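Long-range contacts in elongation factor 1-beta (PDB 7CSL), which probably promotes the exchange of GDP for GTP on EF-1-alpha, regenerating the GTP-bound form that joins aminoacyl-tRNA during protein synthesis: residues 13-18 and 77-82; 40-45 and 52-57. One frame throughout, in Å; residues are numbered along the deposited sequence.

Interaction 1. Residues 13-18 and 77-82; sequences MPTDPD and VENVES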
loop_
_atom_site.group_PDB
_atom_site.type_symbol
_atom_site.label_atom_id
_atom_site.label_comp_id
_atom_site.label_asym_id
_atom_site.label_seq_id
_atom_site.Cartn_x
_atom_site.Cartn_y
_atom_site.Cartn_z
ATOM N N MET C 13 -4.295 17.682 -5.702
ATOM C CA MET C 13 -3.681 18.412 -6.791
ATOM C C MET C 13 -4.567 19.583 -7.215
ATOM O O MET C 13 -5.805 19.431 -7.298
ATOM C CB MET C 13 -3.412 17.494 -8.002
ATOM C CG MET C 13 -2.315 16.482 -7.781
ATOM S SD MET C 13 -0.661 17.248 -7.648
ATOM C CE MET C 13 -0.342 17.603 -9.379
ATOM N N PRO C 14 -3.950 20.757 -7.456
ATOM C CA PRO C 14 -4.687 21.929 -7.855
ATOM C C PRO C 14 -4.959 21.901 -9.374
ATOM O O PRO C 14 -4.240 21.228 -10.087
ATOM C CB PRO C 14 -3.730 23.053 -7.510
ATOM C CG PRO C 14 -2.391 22.471 -7.750
ATOM C CD PRO C 14 -2.507 21.053 -7.297
ATOM N N THR C 15 -5.988 22.614 -9.848
ATOM C CA THR C 15 -6.294 22.682 -11.307
ATOM C C THR C 15 -5.226 23.411 -12.116
ATOM O O THR C 15 -5.064 23.135 -13.316
ATOM C CB THR C 15 -7.641 23.378 -11.605
ATOM O OG1 THR C 15 -7.686 24.604 -10.880
ATOM C CG2 THR C 15 -8.787 22.505 -11.228
ATOM N N ASP C 16 -4.471 24.276 -11.449
ATOM C CA ASP C 16 -3.514 25.122 -12.091
ATOM C C ASP C 16 -2.381 25.602 -11.145
ATOM O O ASP C 16 -2.609 25.805 -9.944
ATOM C CB ASP C 16 -4.310 26.335 -12.559
ATOM C CG ASP C 16 -3.571 27.155 -13.519
ATOM O OD1 ASP C 16 -3.316 26.638 -14.632
ATOM O OD2 ASP C 16 -3.243 28.302 -13.154
ATOM N N PRO C 17 -1.169 25.839 -11.689
ATOM C CA PRO C 17 -0.091 26.381 -10.854
ATOM C C PRO C 17 -0.383 27.711 -10.142
ATOM O O PRO C 17 0.279 27.995 -9.144
ATOM C CB PRO C 17 1.051 26.606 -11.830
ATOM C CG PRO C 17 0.767 25.786 -13.009
ATOM C CD PRO C 17 -0.686 25.414 -13.009
ATOM N N ASP C 18 -1.326 28.511 -10.661
ATOM C CA ASP C 18 -1.720 29.810 -10.072
ATOM C C ASP C 18 -2.918 29.741 -9.103
ATOM O O ASP C 18 -3.412 30.774 -8.685
ATOM C CB ASP C 18 -2.032 30.844 -11.184
ATOM C CG ASP C 18 -0.790 31.284 -11.980
ATOM O OD1 ASP C 18 0.349 30.917 -11.625
ATOM O OD2 ASP C 18 -0.964 32.012 -12.986
ATOM N N VAL C 77 -14.567 20.444 -4.579
ATOM C CA VAL C 77 -14.155 21.822 -4.267
ATOM C C VAL C 77 -13.485 22.499 -5.465
ATOM O O VAL C 77 -12.766 21.847 -6.247
ATOM C CB VAL C 77 -13.256 21.887 -3.015
ATOM C CG1 VAL C 77 -12.742 23.294 -2.743
ATOM C CG2 VAL C 77 -14.009 21.385 -1.799
ATOM N N GLU C 78 -13.750 23.805 -5.600
ATOM C CA GLU C 78 -13.278 24.627 -6.723
ATOM C C GLU C 78 -11.749 24.634 -6.726
ATOM O O GLU C 78 -11.134 24.761 -5.666
ATOM C CB GLU C 78 -13.790 26.062 -6.547
ATOM C CG GLU C 78 -13.553 27.021 -7.698
ATOM C CD GLU C 78 -14.020 28.425 -7.333
ATOM O OE1 GLU C 78 -13.170 29.334 -7.182
ATOM O OE2 GLU C 78 -15.245 28.605 -7.132
ATOM N N ASN C 79 -11.173 24.459 -7.914
ATOM C CA ASN C 79 -9.713 24.421 -8.144
ATOM C C ASN C 79 -8.972 23.129 -7.737
ATOM O O ASN C 79 -7.754 23.112 -7.633
ATOM C CB ASN C 79 -9.024 25.639 -7.539
ATOM C CG ASN C 79 -9.484 26.940 -8.156
ATOM O OD1 ASN C 79 -10.218 26.957 -9.144
ATOM N ND2 ASN C 79 -9.019 28.040 -7.592
ATOM N N VAL C 80 -9.719 22.059 -7.534
ATOM C CA VAL C 80 -9.175 20.765 -7.296
ATOM C C VAL C 80 -9.209 19.958 -8.564
ATOM O O VAL C 80 -10.280 19.640 -9.054
ATOM C CB VAL C 80 -9.983 20.012 -6.249
ATOM C CG1 VAL C 80 -9.477 18.585 -6.087
ATOM C CG2 VAL C 80 -9.964 20.773 -4.908
ATOM N N GLU C 81 -8.029 19.520 -9.019
ATOM C CA GLU C 81 -7.908 18.572 -10.126
ATOM C C GLU C 81 -8.176 17.104 -9.755
ATOM O O GLU C 81 -8.849 16.369 -10.488
ATOM C CB GLU C 81 -6.480 18.691 -10.721
ATOM C CG GLU C 81 -6.247 17.830 -11.945
ATOM C CD GLU C 81 -6.978 18.337 -13.181
ATOM O OE1 GLU C 81 -7.623 19.370 -13.085
ATOM O OE2 GLU C 81 -6.883 17.713 -14.254
ATOM N N SER C 82 -7.595 16.668 -8.646
ATOM C CA SER C 82 -7.710 15.304 -8.173
ATOM C C SER C 82 -7.472 15.257 -6.655
ATOM O O SER C 82 -6.728 16.109 -6.112
ATOM C CB SER C 82 -6.672 14.425 -8.849
ATOM O OG SER C 82 -5.354 14.903 -8.591
HETATM O O HOH W 1 -6.821 21.534 -14.676
#
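Met13 faces both Glu81 and Ser82, so the register of the antiparallel strands 6-14 and 80-90 shifts by one residue here at a classic beta bulge. Met13 N donates to Ser82 O (2.9 Å), and Glu81 N reaches Met13 O at 2.8 Å. Packing is close at this pair: Met13 CB rests 3.3 Å from Ser82 OG, a hydroxyl that is hydrogen-bonded to an acidic side chain of the other protein's chain.

Beyond the bulge segment 13-18 meets the type II turn from Val77 to Val80. Thr15 N gives its hydrogen to Asn79 O (2.9 Å), but from 57° above the carbonyl plane. With chi1 at 49°, Thr15 OG1 sits between its own backbone N and carbonyl carbon, 3.4 Å from Asn79 CA, and the methyl Thr15 CG2 lies 3.6 Å from Asn79 C. A glycine in place of Thr15 would probably leave the backbone at Asn79 without the cover of this hydroxyl and methyl.

The other side is wetter. Glu81 bends at chi2 (72°), bringing its carboxylate back beside Thr15, and a water bridges the two, donating to Thr15 O at 2.7 Å and to Glu81 OE1 at 2.8 Å.

Helix 21-29 packs against the turn, with Leu24 touching both Val77 and Val80, while strand 50-59 adjoins on the Met13 side, and Pro14 and Asn79 both touch Val19.

Interaction 2. Residues 40-45 and 52-57; sequences KVEREP and ALKFYV
Lys40 lies alongside Tyr56, pointing the same way, on one face of the hairpin formed by strands 37-47 and 50-59. Five backbone bonds join the antiparallel segments, among them both bonds of the Glu42-Lys54 and Glu44-Ala52 pairs.

Tyr56 can be followed outward. Tyr56 CB sits 3.5 Å from Lys40 O. In the ring, Tyr56 CD1 meets Lys40 CG at 3.7 Å, and Tyr56 CE1 meets Glu42 CG at 3.8 Å. One face carries Lys40 CE, 3.8 Å from the ring centroid and 6° off the normal, a CH-pi contact; Lys40 NZ stands farther out over the same face as a cation-pi partner. At the tip, Tyr56 OH accepts a hydrogen bond from Lys54 NZ at 2.8 Å. Lys40 gets there by placing CG between its backbone N and carbonyl carbon (chi1 62°) and running extended beyond, so that NZ also forms a 3.0 Å salt bridge with Glu42 OE2, met from above the carboxylate plane. That carboxylate stands nearly perpendicular to the ring, and Glu42 OE1 makes a long salt bridge of 3.8 Å to Lys54 NZ.

The opposite face carries Val41, Leu53 and Phe55, together with Arg43. Val41 CG1 lies over one face of the Phe55 ring, 3.9 Å from its centroid, in a CH-pi contact, and that ring also meets Phe74. Arg43 sends its guanidinium to Asp22 and Glu25.

The polar face thus places Glu42 between two lysines, an arrangement likely to favour its ionised form, while Tyr56 supplies a flat surface for one lysine and an acceptor for the other.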
loop_
_atom_site.group_PDB
_atom_site.type_symbol
_atom_site.label_atom_id
_atom_site.label_comp_id
_atom_site.label_asym_id
_atom_site.label_seq_id
_atom_site.Cartn_x
_atom_site.Cartn_y
_atom_site.Cartn_z
ATOM N N LYS C 40 -2.768 17.540 10.187
ATOM C CA LYS C 40 -1.998 18.595 9.557
ATOM C C LYS C 40 -2.153 18.601 8.037
ATOM O O LYS C 40 -2.580 17.628 7.417
ATOM C CB LYS C 40 -0.497 18.482 9.860
ATOM C CG LYS C 40 0.160 17.216 9.350
ATOM C CD LYS C 40 1.643 17.291 9.640
ATOM C CE LYS C 40 2.355 16.123 8.997
ATOM N NZ LYS C 40 3.767 16.139 9.432
ATOM N N VAL C 41 -1.769 19.716 7.446
ATOM C CA VAL C 41 -1.725 19.844 6.002
ATOM C C VAL C 41 -0.295 20.213 5.649
ATOM O O VAL C 41 0.236 21.147 6.228
ATOM C CB VAL C 41 -2.694 20.931 5.501
ATOM C CG1 VAL C 41 -2.825 20.847 3.990
ATOM C CG2 VAL C 41 -4.063 20.746 6.132
ATOM N N GLU C 42 0.309 19.475 4.724
ATOM C CA GLU C 42 1.611 19.810 4.219
ATOM C C GLU C 42 1.500 20.164 2.749
ATOM O O GLU C 42 0.619 19.673 2.051
ATOM C CB GLU C 42 2.564 18.654 4.401
ATOM C CG GLU C 42 2.619 18.208 5.839
ATOM C CD GLU C 42 3.889 17.499 6.164
ATOM O OE1 GLU C 42 4.213 16.522 5.460
ATOM O OE2 GLU C 42 4.531 17.913 7.143
ATOM N N ARG C 43 2.425 21.001 2.291
ATOM C CA ARG C 43 2.538 21.337 0.876
ATOM C C ARG C 43 3.731 20.621 0.302
ATOM O O ARG C 43 4.805 20.583 0.925
ATOM C CB ARG C 43 2.639 22.843 0.693
ATOM C CG ARG C 43 1.497 23.538 1.373
ATOM C CD ARG C 43 1.272 24.934 0.858
ATOM N NE ARG C 43 0.054 25.475 1.434
ATOM C CZ ARG C 43 -0.350 26.743 1.328
ATOM N NH1 ARG C 43 0.358 27.640 0.651
ATOM N NH2 ARG C 43 -1.493 27.115 1.911
ATOM N N GLU C 44 3.522 20.017 -0.859
ATOM C CA GLU C 44 4.568 19.280 -1.538
ATOM C C GLU C 44 4.634 19.710 -3.007
ATOM O O GLU C 44 3.693 19.400 -3.811
ATOM C CB GLU C 44 4.360 17.756 -1.423
ATOM C CG GLU C 44 5.652 16.966 -1.627
ATOM C CD GLU C 44 5.443 15.530 -2.075
ATOM O OE1 GLU C 44 4.303 15.042 -2.080
ATOM O OE2 GLU C 44 6.442 14.868 -2.423
ATOM N N PRO C 45 5.748 20.380 -3.384
ATOM C CA PRO C 45 5.892 20.823 -4.759
ATOM C C PRO C 45 6.108 19.633 -5.618
ATOM O O PRO C 45 6.829 18.736 -5.245
ATOM C CB PRO C 45 7.171 21.701 -4.731
ATOM C CG PRO C 45 7.981 21.133 -3.594
ATOM C CD PRO C 45 6.965 20.675 -2.582
ATOM N N ALA C 52 1.082 20.176 -4.589
ATOM C CA ALA C 52 0.042 19.377 -3.924
ATOM C C ALA C 52 -0.141 19.812 -2.451
ATOM O O ALA C 52 0.796 20.300 -1.788
ATOM C CB ALA C 52 0.383 17.906 -3.996
ATOM N N LEU C 53 -1.370 19.683 -1.980
ATOM C CA LEU C 53 -1.718 19.775 -0.562
ATOM C C LEU C 53 -1.895 18.322 -0.087
ATOM O O LEU C 53 -2.676 17.566 -0.676
ATOM C CB LEU C 53 -3.012 20.522 -0.369
ATOM C CG LEU C 53 -3.091 22.065 -0.318
ATOM C CD1 LEU C 53 -2.144 22.765 -1.239
ATOM C CD2 LEU C 53 -4.517 22.483 -0.606
ATOM N N LYS C 54 -1.183 17.956 0.970
ATOM C CA LYS C 54 -1.292 16.633 1.602
ATOM C C LYS C 54 -1.945 16.744 2.977
ATOM O O LYS C 54 -1.379 17.271 3.909
ATOM C CB LYS C 54 0.080 15.975 1.653
ATOM C CG LYS C 54 0.478 15.405 0.295
ATOM C CD LYS C 54 1.973 15.115 0.218
ATOM C CE LYS C 54 2.445 14.010 1.144
ATOM N NZ LYS C 54 3.036 14.517 2.416
ATOM N N PHE C 55 -3.196 16.296 3.034
ATOM C CA PHE C 55 -4.031 16.279 4.212
ATOM C C PHE C 55 -3.874 14.978 5.004
ATOM O O PHE C 55 -4.169 13.909 4.503
ATOM C CB PHE C 55 -5.500 16.431 3.796
ATOM C CG PHE C 55 -5.855 17.827 3.330
ATOM C CD1 PHE C 55 -5.459 18.280 2.088
ATOM C CD2 PHE C 55 -6.589 18.686 4.143
ATOM C CE1 PHE C 55 -5.796 19.557 1.671
ATOM C CE2 PHE C 55 -6.927 19.959 3.736
ATOM C CZ PHE C 55 -6.516 20.401 2.519
ATOM N N TYR C 56 -3.438 15.096 6.246
ATOM C CA TYR C 56 -3.310 13.965 7.170
ATOM C C TYR C 56 -4.652 13.829 7.884
ATOM O O TYR C 56 -4.871 14.394 8.960
ATOM C CB TYR C 56 -2.132 14.181 8.096
ATOM C CG TYR C 56 -0.838 14.100 7.339
ATOM C CD1 TYR C 56 -0.483 15.092 6.406
ATOM C CD2 TYR C 56 0.011 13.022 7.494
ATOM C CE1 TYR C 56 0.674 14.999 5.653
ATOM C CE2 TYR C 56 1.205 12.932 6.760
ATOM C CZ TYR C 56 1.532 13.929 5.838
ATOM O OH TYR C 56 2.706 13.872 5.083
ATOM N N VAL C 57 -5.555 13.090 7.255
ATOM C CA VAL C 57 -6.915 12.919 7.785
ATOM C C VAL C 57 -6.905 11.833 8.865
ATOM O O VAL C 57 -6.399 10.755 8.619
ATOM C CB VAL C 57 -7.903 12.558 6.668
ATOM C CG1 VAL C 57 -9.356 12.534 7.158
ATOM C CG2 VAL C 57 -7.820 13.582 5.516
#

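How the interactions relate
Interactions 1 and 2 belong to one four-stranded antiparallel sheet, ordered 37-47, 50-59, 6-14, 80-90. Interaction 2 joins the hairpin strands 37-47 and 50-59; interaction 1 joins strands 6-14 and 80-90 near the end of their pairing. Their centres lie 14 Å apart, and they touch where Met13 SD packs 3.9 Å from Ala52 CB, across the neighbouring strands 6-14 and 50-59. Along the chain, interaction 2 is nested within the loop closed by interaction 1, which also contains helices 21-29 and 67-75. Both contacts also meet the chain of another protein, consistent with this part of the exchange domain contributing to partner binding.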